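Long-range contacts in KauB (Pseudomonas aeruginosa PAO1, PDB 6B4R), which probably catalyses the NAD(P)+-dependent oxidation of aminoaldehydes and related aldehydes to the corresponding acids: residues Gly20-Asn25 with Asn218-Tyr223; Asp92-Asn97 with Ala204-Glu209; Arg307-Arg312 with Ile410-Ala415; Asp363-Val368 with Thr386-Val391. All coordinates share one frame; numbering follows the deposited sequence.

Contact 1: residues Gly20-Asn25 with Asn218-Tyr223; sequences GRAFVN and NVLPGY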
# COMPACT_ATOMS: atom_id res chain seq x y z
N GLY A 20 39.94 -15.87 -11.84
CA GLY A 20 40.35 -15.15 -10.65
C GLY A 20 40.50 -13.65 -10.85
O GLY A 20 40.85 -12.93 -9.91
N ARG A 21 40.25 -13.18 -12.06
CA ARG A 21 40.40 -11.77 -12.38
C ARG A 21 39.19 -10.95 -11.96
O ARG A 21 38.11 -11.50 -11.74
CB ARG A 21 40.67 -11.57 -13.87
CG ARG A 21 42.06 -12.02 -14.31
CD ARG A 21 42.21 -11.91 -15.82
NE ARG A 21 41.22 -12.73 -16.51
CZ ARG A 21 41.11 -12.81 -17.84
NH1 ARG A 21 41.94 -12.12 -18.61
NH2 ARG A 21 40.18 -13.58 -18.38
N ALA A 22 39.38 -9.65 -11.83
CA ALA A 22 38.27 -8.74 -11.56
C ALA A 22 37.42 -8.60 -12.82
O ALA A 22 37.87 -8.92 -13.92
CB ALA A 22 38.80 -7.38 -11.13
N PHE A 23 36.19 -8.12 -12.66
CA PHE A 23 35.30 -7.92 -13.79
C PHE A 23 34.82 -6.48 -13.82
O PHE A 23 33.91 -6.10 -13.07
CB PHE A 23 34.11 -8.87 -13.71
CG PHE A 23 33.30 -8.96 -14.97
CD1 PHE A 23 33.61 -9.89 -15.95
CD2 PHE A 23 32.22 -8.10 -15.18
CE1 PHE A 23 32.86 -9.98 -17.11
CE2 PHE A 23 31.48 -8.18 -16.34
CZ PHE A 23 31.80 -9.12 -17.31
N VAL A 24 35.43 -5.67 -14.67
CA VAL A 24 35.07 -4.26 -14.77
C VAL A 24 34.70 -3.88 -16.20
O VAL A 24 35.43 -4.19 -17.15
CB VAL A 24 36.23 -3.35 -14.29
CG1 VAL A 24 35.81 -1.89 -14.34
CG2 VAL A 24 36.65 -3.74 -12.88
N ASN A 25 33.56 -3.20 -16.35
CA ASN A 25 33.09 -2.73 -17.65
C ASN A 25 32.94 -3.86 -18.67
O ASN A 25 33.39 -3.74 -19.81
CB ASN A 25 34.01 -1.63 -18.19
CG ASN A 25 33.34 -0.78 -19.26
OD1 ASN A 25 32.12 -0.75 -19.36
ND2 ASN A 25 34.15 -0.09 -20.06
N ASN A 218 29.79 -4.68 -11.70
CA ASN A 218 31.23 -4.90 -11.63
C ASN A 218 31.63 -5.67 -10.38
O ASN A 218 30.97 -5.58 -9.34
CB ASN A 218 31.97 -3.56 -11.69
CG ASN A 218 31.56 -2.73 -12.90
OD1 ASN A 218 32.15 -2.84 -13.97
ND2 ASN A 218 30.54 -1.91 -12.72
N VAL A 219 32.72 -6.44 -10.47
CA VAL A 219 33.18 -7.25 -9.35
C VAL A 219 34.66 -7.02 -9.06
O VAL A 219 35.52 -7.29 -9.90
CB VAL A 219 32.93 -8.76 -9.59
CG1 VAL A 219 33.55 -9.59 -8.48
CG2 VAL A 219 31.44 -9.04 -9.70
N LEU A 220 34.95 -6.51 -7.86
CA LEU A 220 36.32 -6.24 -7.44
C LEU A 220 36.73 -7.10 -6.25
O LEU A 220 36.43 -6.77 -5.11
CB LEU A 220 36.49 -4.77 -7.06
CG LEU A 220 36.41 -3.71 -8.16
CD1 LEU A 220 36.61 -2.33 -7.55
CD2 LEU A 220 37.44 -3.97 -9.25
N PRO A 221 37.42 -8.22 -6.52
CA PRO A 221 37.92 -9.07 -5.44
C PRO A 221 39.12 -8.42 -4.74
O PRO A 221 39.81 -7.60 -5.35
CB PRO A 221 38.34 -10.34 -6.16
CG PRO A 221 38.68 -9.90 -7.54
CD PRO A 221 37.75 -8.76 -7.85
N GLY A 222 39.36 -8.78 -3.49
CA GLY A 222 40.44 -8.20 -2.72
C GLY A 222 40.13 -8.13 -1.23
O GLY A 222 39.19 -8.78 -0.76
N TYR A 223 40.91 -7.35 -0.49
CA TYR A 223 40.73 -7.25 0.95
C TYR A 223 39.82 -6.09 1.32
O TYR A 223 39.68 -5.12 0.57
CB TYR A 223 42.08 -7.12 1.65
CG TYR A 223 43.01 -8.29 1.41
CD1 TYR A 223 42.94 -9.43 2.20
CD2 TYR A 223 43.95 -8.25 0.39
CE1 TYR A 223 43.78 -10.50 1.97
CE2 TYR A 223 44.80 -9.32 0.16
CZ TYR A 223 44.71 -10.44 0.96
OH TYR A 223 45.55 -11.51 0.73
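Asn-25 N donates a straight hydrogen bond to the side-chain carbonyl of Asn-218, N to OD1 2.8 Å, meeting OD1 nearly along the C=O axis (177°). Next to it, Phe-23 and Val-219 form an antiparallel hydrogen-bonded pair, with Phe-23 N to Val-219 O at 3.0 Å and Val-219 N to Phe-23 O at 2.9 Å. This single bridge lays the short N-terminal strand 22-24 against strand 217-219 of the Rossmann-like sheet that aldehyde dehydrogenases use to bind the dinucleotide. With CG beside its backbone N (chi1 -54°), Asn-218 carries OD1 past the bridge to the amide of Asn-25, two residues beyond Phe-23, while its ND2 makes a weak bond to Gly-215 O. The Phe-23 ring leads away from the strand pair to Ala-204 and Val-208 of helix 198-210, a helix that Val-219 also touches. Val-24, Asn-218 and Leu-220 instead meet helix 56-72, the first two through Val-65 and Leu-220 through Ala-62. Between the segments, Leu-220 reaches back with one methyl: CD2 lies 3.7 Å from Val-24 CG2 and 4.1 Å from Ala-22 CB. The Pro-221 ring closes the row, its CD set 3.7 Å from Ala-22 CB.

Contact 2: residues Asp92-Asn97 with Ala204-Glu209; sequences DLLLEN and AQLAVE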
# COMPACT_ATOMS: atom_id res chain seq x y z
N ASP A 92 17.90 -17.50 -14.70
CA ASP A 92 17.93 -18.76 -15.43
C ASP A 92 19.36 -19.22 -15.71
O ASP A 92 19.65 -20.42 -15.69
CB ASP A 92 17.15 -18.65 -16.74
CG ASP A 92 15.66 -18.46 -16.53
OD1 ASP A 92 15.17 -18.78 -15.42
OD2 ASP A 92 14.98 -17.99 -17.46
N LEU A 93 20.25 -18.27 -15.98
CA LEU A 93 21.65 -18.59 -16.24
C LEU A 93 22.35 -19.17 -15.01
O LEU A 93 23.23 -20.03 -15.13
CB LEU A 93 22.40 -17.36 -16.76
CG LEU A 93 22.17 -17.02 -18.24
CD1 LEU A 93 22.99 -15.81 -18.65
CD2 LEU A 93 22.51 -18.21 -19.13
N LEU A 94 21.97 -18.69 -13.83
CA LEU A 94 22.49 -19.24 -12.58
C LEU A 94 22.08 -20.70 -12.43
O LEU A 94 22.85 -21.53 -11.95
CB LEU A 94 21.99 -18.44 -11.38
CG LEU A 94 22.91 -17.34 -10.84
CD1 LEU A 94 23.22 -16.31 -11.91
CD2 LEU A 94 22.29 -16.68 -9.62
N LEU A 95 20.86 -21.01 -12.85
CA LEU A 95 20.34 -22.37 -12.80
C LEU A 95 21.00 -23.26 -13.84
O LEU A 95 21.21 -24.45 -13.61
CB LEU A 95 18.82 -22.37 -12.98
CG LEU A 95 18.00 -21.86 -11.79
CD1 LEU A 95 16.51 -21.98 -12.07
CD2 LEU A 95 18.37 -22.62 -10.53
N GLU A 96 21.33 -22.68 -15.00
CA GLU A 96 21.97 -23.45 -16.06
C GLU A 96 23.43 -23.74 -15.74
O GLU A 96 24.06 -24.59 -16.37
CB GLU A 96 21.85 -22.74 -17.41
CG GLU A 96 20.43 -22.61 -17.92
CD GLU A 96 20.33 -22.67 -19.44
OE1 GLU A 96 20.22 -23.79 -19.98
OE2 GLU A 96 20.38 -21.60 -20.08
N ASN A 97 23.96 -23.03 -14.75
CA ASN A 97 25.34 -23.22 -14.31
C ASN A 97 25.39 -23.55 -12.83
O ASN A 97 26.36 -23.25 -12.14
CB ASN A 97 26.18 -21.98 -14.61
CG ASN A 97 26.35 -21.73 -16.09
OD1 ASN A 97 27.27 -22.25 -16.72
ND2 ASN A 97 25.45 -20.93 -16.66
N ALA A 204 29.43 -12.51 -12.75
CA ALA A 204 29.59 -11.21 -13.40
C ALA A 204 29.51 -11.35 -14.92
O ALA A 204 28.89 -10.53 -15.59
CB ALA A 204 30.91 -10.58 -12.99
N GLN A 205 30.14 -12.40 -15.44
CA GLN A 205 30.09 -12.71 -16.86
C GLN A 205 28.68 -13.13 -17.27
O GLN A 205 28.21 -12.79 -18.36
CB GLN A 205 31.09 -13.81 -17.19
CG GLN A 205 31.04 -14.30 -18.63
CD GLN A 205 31.35 -13.20 -19.63
OE1 GLN A 205 30.62 -13.01 -20.60
NE2 GLN A 205 32.44 -12.47 -19.39
N LEU A 206 28.01 -13.87 -16.40
CA LEU A 206 26.67 -14.37 -16.67
C LEU A 206 25.65 -13.24 -16.76
O LEU A 206 24.68 -13.33 -17.52
CB LEU A 206 26.24 -15.38 -15.61
CG LEU A 206 27.10 -16.64 -15.45
CD1 LEU A 206 26.50 -17.57 -14.41
CD2 LEU A 206 27.27 -17.35 -16.78
N ALA A 207 25.86 -12.19 -15.99
CA ALA A 207 24.99 -11.02 -16.04
C ALA A 207 25.08 -10.37 -17.42
O ALA A 207 24.06 -10.02 -18.02
CB ALA A 207 25.37 -10.02 -14.96
N VAL A 208 26.31 -10.22 -17.91
CA VAL A 208 26.55 -9.64 -19.23
C VAL A 208 25.89 -10.48 -20.33
O VAL A 208 25.28 -9.95 -21.25
CB VAL A 208 28.06 -9.48 -19.50
CG1 VAL A 208 28.31 -9.16 -20.96
CG2 VAL A 208 28.64 -8.39 -18.61
N GLU A 209 25.99 -11.80 -20.20
CA GLU A 209 25.40 -12.71 -21.17
C GLU A 209 23.88 -12.63 -21.16
O GLU A 209 23.23 -12.84 -22.18
CB GLU A 209 25.84 -14.16 -20.91
CG GLU A 209 27.33 -14.40 -21.10
CD GLU A 209 27.72 -15.84 -20.84
OE1 GLU A 209 26.82 -16.67 -20.59
OE2 GLU A 209 28.93 -16.15 -20.89
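Leu-93 and Leu-206 face each other across two helices and supply most of the apolar contact, with their CB atoms 4.5 Å apart. Leu-93 extends past its partner rather than into it: CG lies beside the backbone N (chi1 -78°), and CD1 passes the Leu-206 carbonyl to rest 4.0 Å from Glu-209 CB, the two side chains crossing at about a right angle. Leu-206 points the other way, into helix 80-96, where its CD1 comes within 4.3 Å of Leu-94 CD1. Leu-94 also packs on Leu-128 of helix 113-133. Phe-90, one turn earlier in helix 80-96, packs on Leu-206 and on Ala-207. The axes of 92-96 and 204-209 approach to 10.1 Å, with their N-to-C directions 127° apart, nearer antiparallel than parallel. Helix 198-210 links the neighbouring parallel strands 187-191 and 217-219, the beta-alpha-beta crossover of a Rossmann-like sheet. Its Ala-204 and Ala-207 rest on Phe-217 of that sheet, while Leu-206 faces helix 80-96. The polar bonds here lie inside segment 92-97 or lead outside the contact, rather than joining the two segments. Asn-97 folds its amide back over the last turn and gives ND2 to Leu-93 O at 2.8 Å, nearly straight (171°) and with the acceptor in the amide plane; the same oxygen takes a weak bond from Asn-97 N. Thus held, the amide nitrogen meets the end of the oncoming Leu-206 side chain, ND2 to CD2 4.0 Å. Further out, Asp-92 OD1 forms a salt bridge with Arg-129 of helix 113-133.

Contact 3: residues Arg307-Arg312 with Ile410-Ala415; sequences RLLVER and IEFEDA
The Phe-412 ring lies against the backbone of strand 307-311: over one face, offset toward the rim, is Glu-311 N, and at the edge, in the ring plane, is Leu-309 O. Its strand, 406-412, runs parallel to 307-311 in the mixed sheet of the catalytic domain of the aldehyde dehydrogenase fold. With CG between the backbone N and the carbonyl carbon (chi1 64°), the ring leans over strand 307-311, where CD1 touches Leu-309 CB (3.8 Å) and CE2 touches Glu-311 CB (3.6 Å). Phe-277 meets this ring edge-to-face. The Arg-312 guanidinium has Phe-412 C over one face and Glu-413 OE1 at its edge, in plane, with NE to OE1 3.1 Å and the two planes 18° apart. Glu-411 OE1 completes the salt-bridge network through a weak bond from Arg-312 NH1, its carboxylate turned 66° from the guanidinium. Glu-311 sends its own carboxylate elsewhere, OE1 accepting from Ala-278 N. Between the backbones a parallel ladder of hydrogen bonds runs from Leu-308 O through Ile-410, Val-310 and Phe-412 to Arg-312, whose N donates to Phe-412 O at 2.9 Å.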
# COMPACT_ATOMS: atom_id res chain seq x y z
N ARG A 307 22.03 -19.38 21.15
CA ARG A 307 21.53 -19.44 22.52
C ARG A 307 20.24 -20.25 22.59
O ARG A 307 19.22 -19.86 22.04
CB ARG A 307 21.29 -18.03 23.07
CG ARG A 307 22.55 -17.25 23.39
CD ARG A 307 22.22 -15.93 24.09
NE ARG A 307 21.41 -15.06 23.24
CZ ARG A 307 20.58 -14.12 23.69
NH1 ARG A 307 20.44 -13.93 24.99
NH2 ARG A 307 19.89 -13.38 22.83
N LEU A 308 20.31 -21.39 23.27
CA LEU A 308 19.13 -22.23 23.45
C LEU A 308 18.49 -21.97 24.81
O LEU A 308 18.99 -22.43 25.84
CB LEU A 308 19.48 -23.71 23.30
CG LEU A 308 18.33 -24.70 23.42
CD1 LEU A 308 17.21 -24.35 22.45
CD2 LEU A 308 18.81 -26.12 23.18
N LEU A 309 17.39 -21.22 24.81
CA LEU A 309 16.67 -20.92 26.04
C LEU A 309 15.60 -21.98 26.30
O LEU A 309 14.64 -22.10 25.54
CB LEU A 309 16.02 -19.53 25.96
CG LEU A 309 16.86 -18.32 26.40
CD1 LEU A 309 18.16 -18.20 25.62
CD2 LEU A 309 16.05 -17.04 26.27
N VAL A 310 15.78 -22.74 27.37
CA VAL A 310 14.86 -23.83 27.69
C VAL A 310 14.18 -23.62 29.04
O VAL A 310 14.83 -23.28 30.03
CB VAL A 310 15.59 -25.19 27.72
CG1 VAL A 310 14.59 -26.33 27.87
CG2 VAL A 310 16.42 -25.37 26.46
N GLU A 311 12.86 -23.82 29.07
CA GLU A 311 12.11 -23.73 30.32
C GLU A 311 12.58 -24.82 31.26
O GLU A 311 12.72 -25.98 30.86
CB GLU A 311 10.61 -23.83 30.06
CG GLU A 311 9.76 -23.51 31.28
CD GLU A 311 8.30 -23.31 30.94
OE1 GLU A 311 7.92 -23.54 29.77
OE2 GLU A 311 7.52 -22.93 31.85
N ARG A 312 12.82 -24.45 32.52
CA ARG A 312 13.45 -25.35 33.48
C ARG A 312 12.69 -26.65 33.71
O ARG A 312 13.29 -27.70 33.94
CB ARG A 312 13.68 -24.63 34.81
CG ARG A 312 15.13 -24.67 35.28
CD ARG A 312 15.30 -24.01 36.63
NE ARG A 312 14.94 -22.59 36.60
CZ ARG A 312 15.78 -21.61 36.29
NH1 ARG A 312 17.05 -21.89 35.99
NH2 ARG A 312 15.37 -20.35 36.29
N ILE A 410 20.74 -22.31 27.98
CA ILE A 410 20.41 -21.42 29.08
C ILE A 410 19.00 -21.70 29.59
O ILE A 410 18.06 -21.82 28.80
CB ILE A 410 20.53 -19.94 28.66
CG1 ILE A 410 21.90 -19.67 28.04
CG2 ILE A 410 20.27 -19.01 29.84
CD1 ILE A 410 22.04 -18.32 27.38
N GLU A 411 18.86 -21.81 30.91
CA GLU A 411 17.58 -22.12 31.52
C GLU A 411 16.83 -20.87 31.94
O GLU A 411 17.44 -19.88 32.36
CB GLU A 411 17.78 -23.03 32.73
CG GLU A 411 18.46 -24.35 32.42
CD GLU A 411 18.73 -25.18 33.66
OE1 GLU A 411 18.29 -24.76 34.75
OE2 GLU A 411 19.37 -26.24 33.54
N PHE A 412 15.51 -20.90 31.82
CA PHE A 412 14.66 -19.83 32.33
C PHE A 412 13.48 -20.41 33.10
O PHE A 412 13.05 -21.54 32.84
CB PHE A 412 14.19 -18.90 31.21
CG PHE A 412 13.31 -19.56 30.18
CD1 PHE A 412 13.84 -20.04 28.99
CD2 PHE A 412 11.94 -19.69 30.39
CE1 PHE A 412 13.03 -20.63 28.04
CE2 PHE A 412 11.13 -20.29 29.45
CZ PHE A 412 11.67 -20.76 28.27
N GLU A 413 12.95 -19.65 34.05
CA GLU A 413 11.85 -20.12 34.88
C GLU A 413 10.50 -19.99 34.17
O GLU A 413 9.72 -20.94 34.13
CB GLU A 413 11.82 -19.37 36.21
CG GLU A 413 10.75 -19.87 37.17
CD GLU A 413 10.97 -21.32 37.59
OE1 GLU A 413 12.14 -21.73 37.71
OE2 GLU A 413 9.96 -22.03 37.80
N ASP A 414 10.24 -18.82 33.60
CA ASP A 414 8.98 -18.56 32.92
C ASP A 414 9.15 -17.65 31.71
O ASP A 414 10.27 -17.27 31.35
CB ASP A 414 7.96 -17.96 33.89
CG ASP A 414 8.51 -16.78 34.67
OD1 ASP A 414 9.43 -16.10 34.17
OD2 ASP A 414 8.02 -16.53 35.79
N ALA A 415 8.03 -17.29 31.08
CA ALA A 415 8.04 -16.46 29.88
C ALA A 415 8.66 -15.09 30.12
O ALA A 415 9.34 -14.55 29.24
CB ALA A 415 6.63 -16.32 29.33

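Contact 4: residues Asp363-Val368 with Thr386-Val391; sequences DGAKLV and TIFDGV
At the margin of the catalytic-domain sheet, strand 366-369 runs antiparallel to strand 382-389, with Lys-366 opposite Asp-389 and Leu-367 opposite Phe-388. Lys-366 and Asp-389 are the hydrogen-bonded pair, Lys-366 N to Asp-389 O 2.8 Å and Asp-389 N to Lys-366 O 2.7 Å; further along, Val-368 N gives a third bond to Ile-387 O at 3.1 Å. Leu-367 and Phe-388 are the non-hydrogen-bonded pair, and Leu-367 CD1 lies over one face of the phenyl ring, offset toward its rim. The same methyl meets Thr-386 CG2 at 3.7 Å, the two side chains crossing at about a right angle. Ala-365 CB touches the ring at Phe-388 CD1 (3.6 Å), and His-361 of helix 347-362 meets it edge-to-face. Val-368 turns its CG2 onto Ile-387 CG2 (3.6 Å), beside helix 315-326. From that helix Lys-315 forms a salt bridge with Asp-389 OD2, while the extended Lys-366 chain leads away from segment 386-391. Asp-389 OD1 takes Gly-390 N from above the carboxylate plane, a bent bond (132°) where the chain turns with positive phi. Gly-364 likewise has positive phi and ends helix 347-362 in a Schellman motif. That helix packs on the Leu-367 and Phe-388 face of strand 366-369, an antiparallel edge strand added to the otherwise largely parallel alpha/beta sheet of the catalytic domain.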
# COMPACT_ATOMS: atom_id res chain seq x y z
N ASP A 363 34.70 -20.42 31.63
CA ASP A 363 33.54 -19.76 32.21
C ASP A 363 32.81 -20.67 33.19
O ASP A 363 31.96 -20.23 33.96
CB ASP A 363 32.57 -19.30 31.11
CG ASP A 363 33.14 -18.18 30.26
OD1 ASP A 363 33.99 -17.42 30.76
OD2 ASP A 363 32.72 -18.06 29.08
N GLY A 364 33.14 -21.96 33.14
CA GLY A 364 32.55 -22.93 34.04
C GLY A 364 31.39 -23.70 33.45
O GLY A 364 30.66 -24.40 34.17
N ALA A 365 31.20 -23.59 32.14
CA ALA A 365 30.12 -24.31 31.46
C ALA A 365 30.48 -25.78 31.26
O ALA A 365 31.65 -26.12 31.12
CB ALA A 365 29.81 -23.65 30.13
N LYS A 366 29.47 -26.64 31.25
CA LYS A 366 29.68 -28.08 31.13
C LYS A 366 29.56 -28.59 29.70
O LYS A 366 28.50 -28.47 29.08
CB LYS A 366 28.71 -28.84 32.04
CG LYS A 366 28.78 -30.35 31.90
CD LYS A 366 27.76 -31.04 32.80
CE LYS A 366 27.79 -32.55 32.63
NZ LYS A 366 26.78 -33.22 33.51
N LEU A 367 30.64 -29.15 29.18
CA LEU A 367 30.65 -29.72 27.83
C LEU A 367 29.85 -31.02 27.79
O LEU A 367 30.09 -31.93 28.58
CB LEU A 367 32.09 -29.97 27.37
CG LEU A 367 32.28 -30.58 25.99
CD1 LEU A 367 31.73 -29.66 24.91
CD2 LEU A 367 33.74 -30.90 25.73
N VAL A 368 28.89 -31.11 26.87
CA VAL A 368 28.04 -32.29 26.77
C VAL A 368 28.00 -32.91 25.37
O VAL A 368 27.39 -33.96 25.17
CB VAL A 368 26.60 -32.01 27.25
CG1 VAL A 368 26.58 -31.74 28.75
CG2 VAL A 368 26.01 -30.84 26.49
N THR A 386 29.28 -28.42 18.74
CA THR A 386 29.56 -28.40 20.17
C THR A 386 28.40 -27.84 21.00
O THR A 386 27.84 -26.80 20.66
CB THR A 386 30.84 -27.59 20.47
OG1 THR A 386 31.94 -28.15 19.74
CG2 THR A 386 31.15 -27.60 21.95
N ILE A 387 28.06 -28.52 22.09
CA ILE A 387 27.04 -28.03 23.01
C ILE A 387 27.60 -27.83 24.42
O ILE A 387 28.17 -28.75 25.00
CB ILE A 387 25.84 -28.99 23.10
CG1 ILE A 387 25.24 -29.24 21.72
CG2 ILE A 387 24.78 -28.43 24.05
CD1 ILE A 387 24.07 -30.20 21.75
N PHE A 388 27.42 -26.63 24.96
CA PHE A 388 27.76 -26.36 26.35
C PHE A 388 26.50 -26.24 27.19
O PHE A 388 25.59 -25.47 26.87
CB PHE A 388 28.57 -25.07 26.47
CG PHE A 388 30.05 -25.26 26.30
CD1 PHE A 388 30.82 -25.76 27.34
CD2 PHE A 388 30.67 -24.94 25.11
CE1 PHE A 388 32.18 -25.94 27.19
CE2 PHE A 388 32.04 -25.11 24.95
CZ PHE A 388 32.79 -25.61 26.00
N ASP A 389 26.44 -27.00 28.28
CA ASP A 389 25.30 -26.95 29.19
C ASP A 389 25.63 -26.08 30.41
O ASP A 389 26.80 -25.82 30.69
CB ASP A 389 24.91 -28.36 29.63
CG ASP A 389 23.62 -28.39 30.43
OD1 ASP A 389 22.85 -27.42 30.34
OD2 ASP A 389 23.39 -29.38 31.15
N GLY A 390 24.60 -25.64 31.12
CA GLY A 390 24.78 -24.86 32.33
C GLY A 390 25.38 -23.50 32.06
O GLY A 390 26.24 -23.02 32.81
N VAL A 391 24.94 -22.88 30.97
CA VAL A 391 25.46 -21.58 30.57
C VAL A 391 24.55 -20.47 31.11
O VAL A 391 23.33 -20.62 31.12
CB VAL A 391 25.55 -21.47 29.03
CG1 VAL A 391 26.21 -20.16 28.62
CG2 VAL A 391 26.31 -22.65 28.46

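In the fold
From the N terminus, contact 1 opens first and closes at 218-223, bringing strand 22-24 to the Rossmann-like sheet. Contact 2 opens and closes within that span, joining helix 80-96 to helix 198-210; this helix immediately precedes strand 217-219, and through it contacts 1 and 2 touch. The chain then crosses to the opposite side of its centre, where contact 3 opens at 307-312. Contact 4 forms and closes before 410-415 completes contact 3. Strands 382-389 and 406-412 are neighbours in one sheet, and Ile-410 packs against Val-391. The centres of contacts 1 and 2, on the dinucleotide-binding fold, lie about 43 to 47 Å from those of contacts 3 and 4, on the catalytic domain.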